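Side-chain contacts in tungsten formylmethanofuran dehydrogenase subunit E (Syntrophus aciditrophicus, PDB 3D00), which binds zinc and is of unproven function, though its FmdE family is implicated in microbial methanogenesis: residues S11-V16 and E134-G139; T20-Y25 and L60-Q65. All blocks are in the same frame, centred on the assembly; numbering follows the deposited sequence.

Contact 1: S11-V16 and E134-G139; sequences SYEEYV and EIREAG
Arg136 reaches from helix 129-138 across the first turn of helix 12-23, lying over the Tyr12 ring before its guanidinium meets the carboxylate of Glu13. CG stands anti to the backbone N (chi1 -177°) and the chain stays extended from CG to NE, which carries the charged end past the ring. Arg136 CG sits over one ring face in a CH-pi contact, 4.0 Å from the centroid of the Tyr12 ring and shifted toward its rim. Arg136 CD comes within 3.6 Å of Tyr12 CD2. The guanidinium is not stacked on the ring, since the two planes are 52° apart; one of its faces instead rests on Tyr12 CB. Beyond the arginine, Tyr12 OH touches Ile135 CG2 at 3.7 Å, the two side chains meeting at about a right angle.

Glu13 takes the end of the guanidinium. Its chain bends at chi2 and brings OE2 into the guanidinium plane, where Arg136 NH1 donates at 2.9 Å and Arg136 NH2 at 3.0 Å to Glu13 OE2. Both nitrogens grip this one oxygen from above the same face of the carboxylate, in bent bonds, with the carboxylate plane turned 77° from the guanidinium. Arg136 NE is used separately, bonding Thr3 O in the N-terminal segment. At the start of helix 12-23, Ser11 and Glu14 form a capping box: Glu14 N donates to Ser11 OG at 3.0 Å and Ser11 N returns a weak bond to Glu14 OE1.

The contact packs helix 12-23 on helix 129-138 among the helices of the alpha+beta core, where Tyr12 also touches Leu31 of helix 28-42. Tyr12, its OH buried without a polar partner, contributes nonpolar surface, and the directional link between the segments is the two-nitrogen salt bridge to exposed Glu13.

Contact 2: T20-Y25 and L60-Q65; sequences TAFHGY and LPDAVQ
The buried carboxylate of Asp62 joins His23, the last helical residue of 12-23, to helix 60-67 and also to the second subunit of the dimer. His23 ND1 donates to Asp62 OD2 at 2.7 Å, nearly straight at 167°. The oxygen lies close to the imidazole plane and is approached on its anti side, although ring and carboxylate are turned 78° against each other. A chi1 of -177° sets the imidazole beside its own carbonyl carbon, with the ND1 edge turned to the aspartate. Phe22 flanks the same carboxylate: its CE2 lies 3.6 Å from Asp62 OD1, with the ring oblique to the acid. Gln65 NE2 comes to the edge of the Phe22 ring, 4.1 Å from CZ, and gives a weak bond to Asp62 OD1, while Gln65 OE1 accepts from Phe72 N of its own chain and from Gln65 NE2 of the second subunit.

Asp62 is further held from across the dimer, OD2 by Thr71 OG1 and OD1 by Gly73 N, both of the second subunit. An asparagine here would probably weaken this network, because its amide offers one acceptor oxygen and either His23 ND1 or Gly73 N of the second subunit would be left without its mate. With both carboxylate oxygens gripped by donors, the negative charge is probably stabilised despite its burial, and the ND1 bond probably holds the imidazole's rotation at the subunit interface.

In the fold
From the N terminus the chain enters helix 12-23, whose first turn meets helix 129-138 in contact 1, closing a loop of 117 residues. The last turn of that helix takes part in contact 2, which closes a much shorter loop, through helix 28-42 and strand 50-54, at helix 60-67; this shorter loop lies wholly within the longer one. One helix therefore serves both contacts, whose centres are about 14 Å apart, and Tyr15 packs on Ala63 between them. Contact 1 ties the chain's start to the helix preceding strand 143-149, whereas contact 2 faces the second subunit. Both lie away from the zinc site.

Contact 1: S11-V16 and E134-G139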
loop_
_atom_site.group_PDB
_atom_site.type_symbol
_atom_site.label_atom_id
_atom_site.label_comp_id
_atom_site.label_asym_id
_atom_site.label_seq_id
_atom_site.Cartn_x
_atom_site.Cartn_y
_atom_site.Cartn_z
ATOM N N SER A 11 11.995 17.413 -10.221
ATOM C CA SER A 11 11.285 18.421 -10.978
ATOM C C SER A 11 9.887 17.895 -11.169
ATOM O O SER A 11 9.649 16.702 -11.007
ATOM C CB SER A 11 11.969 18.653 -12.340
ATOM O OG SER A 11 11.956 17.473 -13.137
ATOM N N TYR A 12 8.946 18.757 -11.511
ATOM C CA TYR A 12 7.565 18.319 -11.684
ATOM C C TYR A 12 7.490 17.264 -12.793
ATOM O O TYR A 12 6.707 16.324 -12.712
ATOM C CB TYR A 12 6.653 19.496 -11.999
ATOM C CG TYR A 12 5.190 19.171 -11.932
ATOM C CD1 TYR A 12 4.559 19.019 -10.727
ATOM C CD2 TYR A 12 4.446 18.995 -13.097
ATOM C CE1 TYR A 12 3.226 18.702 -10.672
ATOM C CE2 TYR A 12 3.107 18.681 -13.056
ATOM C CZ TYR A 12 2.504 18.543 -11.853
ATOM O OH TYR A 12 1.176 18.228 -11.806
ATOM N N GLU A 13 8.326 17.422 -13.815
ATOM C CA GLU A 13 8.330 16.512 -14.950
ATOM C C GLU A 13 8.963 15.189 -14.588
ATOM O O GLU A 13 8.480 14.159 -15.022
ATOM C CB GLU A 13 9.047 17.135 -16.150
ATOM C CG GLU A 13 8.310 18.351 -16.753
ATOM C CD GLU A 13 8.689 19.694 -16.145
ATOM O OE1 GLU A 13 9.292 19.763 -15.057
ATOM O OE2 GLU A 13 8.364 20.713 -16.777
ATOM N N GLU A 14 10.020 15.212 -13.778
ATOM C CA GLU A 14 10.599 13.972 -13.224
ATOM C C GLU A 14 9.582 13.237 -12.347
ATOM O O GLU A 14 9.491 11.994 -12.364
ATOM C CB GLU A 14 11.857 14.272 -12.393
ATOM C CG GLU A 14 13.150 14.432 -13.215
ATOM C CD GLU A 14 14.175 15.354 -12.561
ATOM O OE1 GLU A 14 14.332 15.341 -11.321
ATOM O OE2 GLU A 14 14.831 16.110 -13.307
ATOM N N TYR A 15 8.824 14.009 -11.571
ATOM C CA TYR A 15 7.843 13.422 -10.660
ATOM C C TYR A 15 6.685 12.807 -11.458
ATOM O O TYR A 15 6.272 11.684 -11.154
ATOM C CB TYR A 15 7.363 14.429 -9.599
ATOM C CG TYR A 15 6.256 13.857 -8.728
ATOM C CD1 TYR A 15 6.507 12.798 -7.825
ATOM C CD2 TYR A 15 4.942 14.311 -8.848
ATOM C CE1 TYR A 15 5.474 12.263 -7.045
ATOM C CE2 TYR A 15 3.918 13.776 -8.093
ATOM C CZ TYR A 15 4.181 12.748 -7.191
ATOM O OH TYR A 15 3.145 12.217 -6.433
ATOM N N VAL A 16 6.182 13.523 -12.471
ATOM C CA VAL A 16 5.146 12.991 -13.367
ATOM C C VAL A 16 5.612 11.667 -13.974
ATOM O O VAL A 16 4.867 10.683 -13.965
ATOM C CB VAL A 16 4.733 14.001 -14.475
ATOM C CG1 VAL A 16 3.847 13.336 -15.540
ATOM C CG2 VAL A 16 4.025 15.226 -13.855
ATOM N N GLU A 134 -3.765 23.182 -14.495
ATOM C CA GLU A 134 -4.153 23.836 -13.277
ATOM C C GLU A 134 -3.477 23.270 -12.035
ATOM O O GLU A 134 -3.030 24.034 -11.170
ATOM C CB GLU A 134 -5.654 23.727 -13.067
ATOM C CG GLU A 134 -6.456 24.701 -13.878
ATOM C CD GLU A 134 -7.859 24.855 -13.372
ATOM O OE1 GLU A 134 -8.173 24.400 -12.243
ATOM O OE2 GLU A 134 -8.650 25.447 -14.113
ATOM N N ILE A 135 -3.437 21.947 -11.919
ATOM C CA ILE A 135 -2.761 21.318 -10.787
ATOM C C ILE A 135 -1.342 21.859 -10.680
ATOM O O ILE A 135 -0.891 22.236 -9.619
ATOM C CB ILE A 135 -2.723 19.780 -10.920
ATOM C CG1 ILE A 135 -4.127 19.186 -10.776
ATOM C CG2 ILE A 135 -1.800 19.145 -9.871
ATOM C CD1 ILE A 135 -4.180 17.733 -11.244
ATOM N N ARG A 136 -0.645 21.927 -11.800
ATOM C CA ARG A 136 0.723 22.373 -11.775
ATOM C C ARG A 136 0.785 23.832 -11.417
ATOM O O ARG A 136 1.612 24.184 -10.611
ATOM C CB ARG A 136 1.417 22.131 -13.097
ATOM C CG ARG A 136 2.861 22.530 -13.034
ATOM C CD ARG A 136 3.553 22.303 -14.332
ATOM N NE ARG A 136 4.933 22.753 -14.248
ATOM C CZ ARG A 136 5.937 22.182 -14.906
ATOM N NH1 ARG A 136 5.720 21.108 -15.672
ATOM N NH2 ARG A 136 7.171 22.663 -14.786
ATOM N N GLU A 137 -0.075 24.679 -11.993
ATOM C CA GLU A 137 -0.101 26.129 -11.661
ATOM C C GLU A 137 -0.458 26.411 -10.198
ATOM O O GLU A 137 0.153 27.268 -9.556
ATOM C CB GLU A 137 -1.083 26.889 -12.568
ATOM N N ALA A 138 -1.455 25.706 -9.680
ATOM C CA ALA A 138 -1.882 25.880 -8.312
ATOM C C ALA A 138 -0.765 25.489 -7.316
ATOM O O ALA A 138 -0.526 26.209 -6.335
ATOM C CB ALA A 138 -3.173 25.072 -8.056
ATOM N N GLY A 139 -0.080 24.365 -7.579
ATOM C CA GLY A 139 0.964 23.848 -6.702
ATOM C C GLY A 139 0.430 23.702 -5.296
ATOM O O GLY A 139 -0.681 23.201 -5.089
#

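Contact 2: T20-Y25 and L60-Q65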
loop_
_atom_site.group_PDB
_atom_site.type_symbol
_atom_site.label_atom_id
_atom_site.label_comp_id
_atom_site.label_asym_id
_atom_site.label_seq_id
_atom_site.Cartn_x
_atom_site.Cartn_y
_atom_site.Cartn_z
ATOM N N THR A 20 3.668 8.097 -13.211
ATOM C CA THR A 20 3.036 7.310 -14.296
ATOM C C THR A 20 3.616 5.870 -14.347
ATOM O O THR A 20 2.883 4.893 -14.545
ATOM C CB THR A 20 3.214 7.987 -15.699
ATOM O OG1 THR A 20 2.823 9.359 -15.624
ATOM C CG2 THR A 20 2.374 7.301 -16.777
ATOM N N ALA A 21 4.936 5.764 -14.187
ATOM C CA ALA A 21 5.629 4.481 -14.122
ATOM C C ALA A 21 5.094 3.572 -13.023
ATOM O O ALA A 21 4.925 2.376 -13.234
ATOM C CB ALA A 21 7.120 4.713 -13.893
ATOM N N PHE A 22 4.887 4.138 -11.841
ATOM C CA PHE A 22 4.510 3.363 -10.655
ATOM C C PHE A 22 3.002 3.118 -10.557
ATOM O O PHE A 22 2.547 1.969 -10.371
ATOM C CB PHE A 22 5.018 4.070 -9.401
ATOM C CG PHE A 22 4.716 3.331 -8.137
ATOM C CD1 PHE A 22 5.154 2.027 -7.954
ATOM C CD2 PHE A 22 3.972 3.938 -7.119
ATOM C CE1 PHE A 22 4.843 1.334 -6.771
ATOM C CE2 PHE A 22 3.687 3.269 -5.958
ATOM C CZ PHE A 22 4.137 1.966 -5.784
ATOM N N HIS A 23 2.240 4.190 -10.715
ATOM C CA HIS A 23 0.792 4.199 -10.516
ATOM C C HIS A 23 0.057 3.791 -11.800
ATOM O O HIS A 23 -1.074 3.328 -11.744
ATOM C CB HIS A 23 0.408 5.632 -10.054
ATOM C CG HIS A 23 -1.044 5.827 -9.722
ATOM N ND1 HIS A 23 -1.570 5.491 -8.501
ATOM C CD2 HIS A 23 -2.076 6.325 -10.452
ATOM C CE1 HIS A 23 -2.862 5.762 -8.489
ATOM N NE2 HIS A 23 -3.194 6.276 -9.654
ATOM N N GLY A 24 0.679 3.980 -12.966
ATOM C CA GLY A 24 0.034 3.646 -14.245
ATOM C C GLY A 24 -0.566 4.777 -15.093
ATOM O O GLY A 24 -0.809 4.585 -16.287
ATOM N N TYR A 25 -0.800 5.938 -14.480
ATOM C CA TYR A 25 -1.444 7.111 -15.106
ATOM C C TYR A 25 -1.011 8.310 -14.263
ATOM O O TYR A 25 -0.821 8.182 -13.040
ATOM C CB TYR A 25 -2.986 6.939 -15.106
ATOM C CG TYR A 25 -3.819 8.087 -15.706
ATOM C CD1 TYR A 25 -3.832 8.327 -17.100
ATOM C CD2 TYR A 25 -4.635 8.908 -14.896
ATOM C CE1 TYR A 25 -4.597 9.404 -17.673
ATOM C CE2 TYR A 25 -5.408 9.983 -15.464
ATOM C CZ TYR A 25 -5.375 10.219 -16.842
ATOM O OH TYR A 25 -6.130 11.247 -17.414
ATOM N N LEU A 60 -3.409 8.904 -3.074
ATOM C CA LEU A 60 -2.530 9.515 -2.117
ATOM C C LEU A 60 -1.511 8.541 -1.553
ATOM O O LEU A 60 -0.361 8.929 -1.364
ATOM C CB LEU A 60 -3.339 10.167 -1.008
ATOM C CG LEU A 60 -2.872 11.458 -0.335
ATOM C CD1 LEU A 60 -2.065 12.352 -1.205
ATOM C CD2 LEU A 60 -4.081 12.211 0.204
ATOM N N PRO A 61 -1.901 7.260 -1.269
ATOM C CA PRO A 61 -0.806 6.374 -0.846
ATOM C C PRO A 61 0.412 6.273 -1.772
ATOM O O PRO A 61 1.518 6.130 -1.274
ATOM C CB PRO A 61 -1.497 5.026 -0.741
ATOM C CG PRO A 61 -2.900 5.346 -0.372
ATOM C CD PRO A 61 -3.211 6.554 -1.192
ATOM N N ASP A 62 0.209 6.305 -3.089
ATOM C CA ASP A 62 1.324 6.192 -4.035
ATOM C C ASP A 62 2.233 7.387 -4.053
ATOM O O ASP A 62 3.403 7.242 -4.344
ATOM C CB ASP A 62 0.822 5.867 -5.431
ATOM C CG ASP A 62 0.297 4.436 -5.531
ATOM O OD1 ASP A 62 0.436 3.644 -4.570
ATOM O OD2 ASP A 62 -0.236 4.088 -6.598
ATOM N N ALA A 63 1.707 8.578 -3.724
ATOM C CA ALA A 63 2.539 9.791 -3.573
ATOM C C ALA A 63 3.518 9.600 -2.421
ATOM O O ALA A 63 4.723 9.836 -2.555
ATOM C CB ALA A 63 1.645 11.008 -3.304
ATOM N N VAL A 64 2.990 9.140 -1.294
ATOM C CA VAL A 64 3.799 8.800 -0.126
ATOM C C VAL A 64 4.816 7.696 -0.478
ATOM O O VAL A 64 6.010 7.891 -0.345
ATOM C CB VAL A 64 2.905 8.423 1.115
ATOM C CG1 VAL A 64 3.773 7.947 2.319
ATOM C CG2 VAL A 64 2.049 9.596 1.540
ATOM N N GLN A 65 4.374 6.565 -1.002
ATOM C CA GLN A 65 5.293 5.478 -1.345
ATOM C C GLN A 65 6.373 5.864 -2.300
ATOM O O GLN A 65 7.541 5.440 -2.128
ATOM C CB GLN A 65 4.528 4.301 -1.867
ATOM C CG GLN A 65 3.672 3.731 -0.807
ATOM C CD GLN A 65 3.071 2.436 -1.197
ATOM O OE1 GLN A 65 3.327 1.421 -0.561
ATOM N NE2 GLN A 65 2.241 2.450 -2.238
#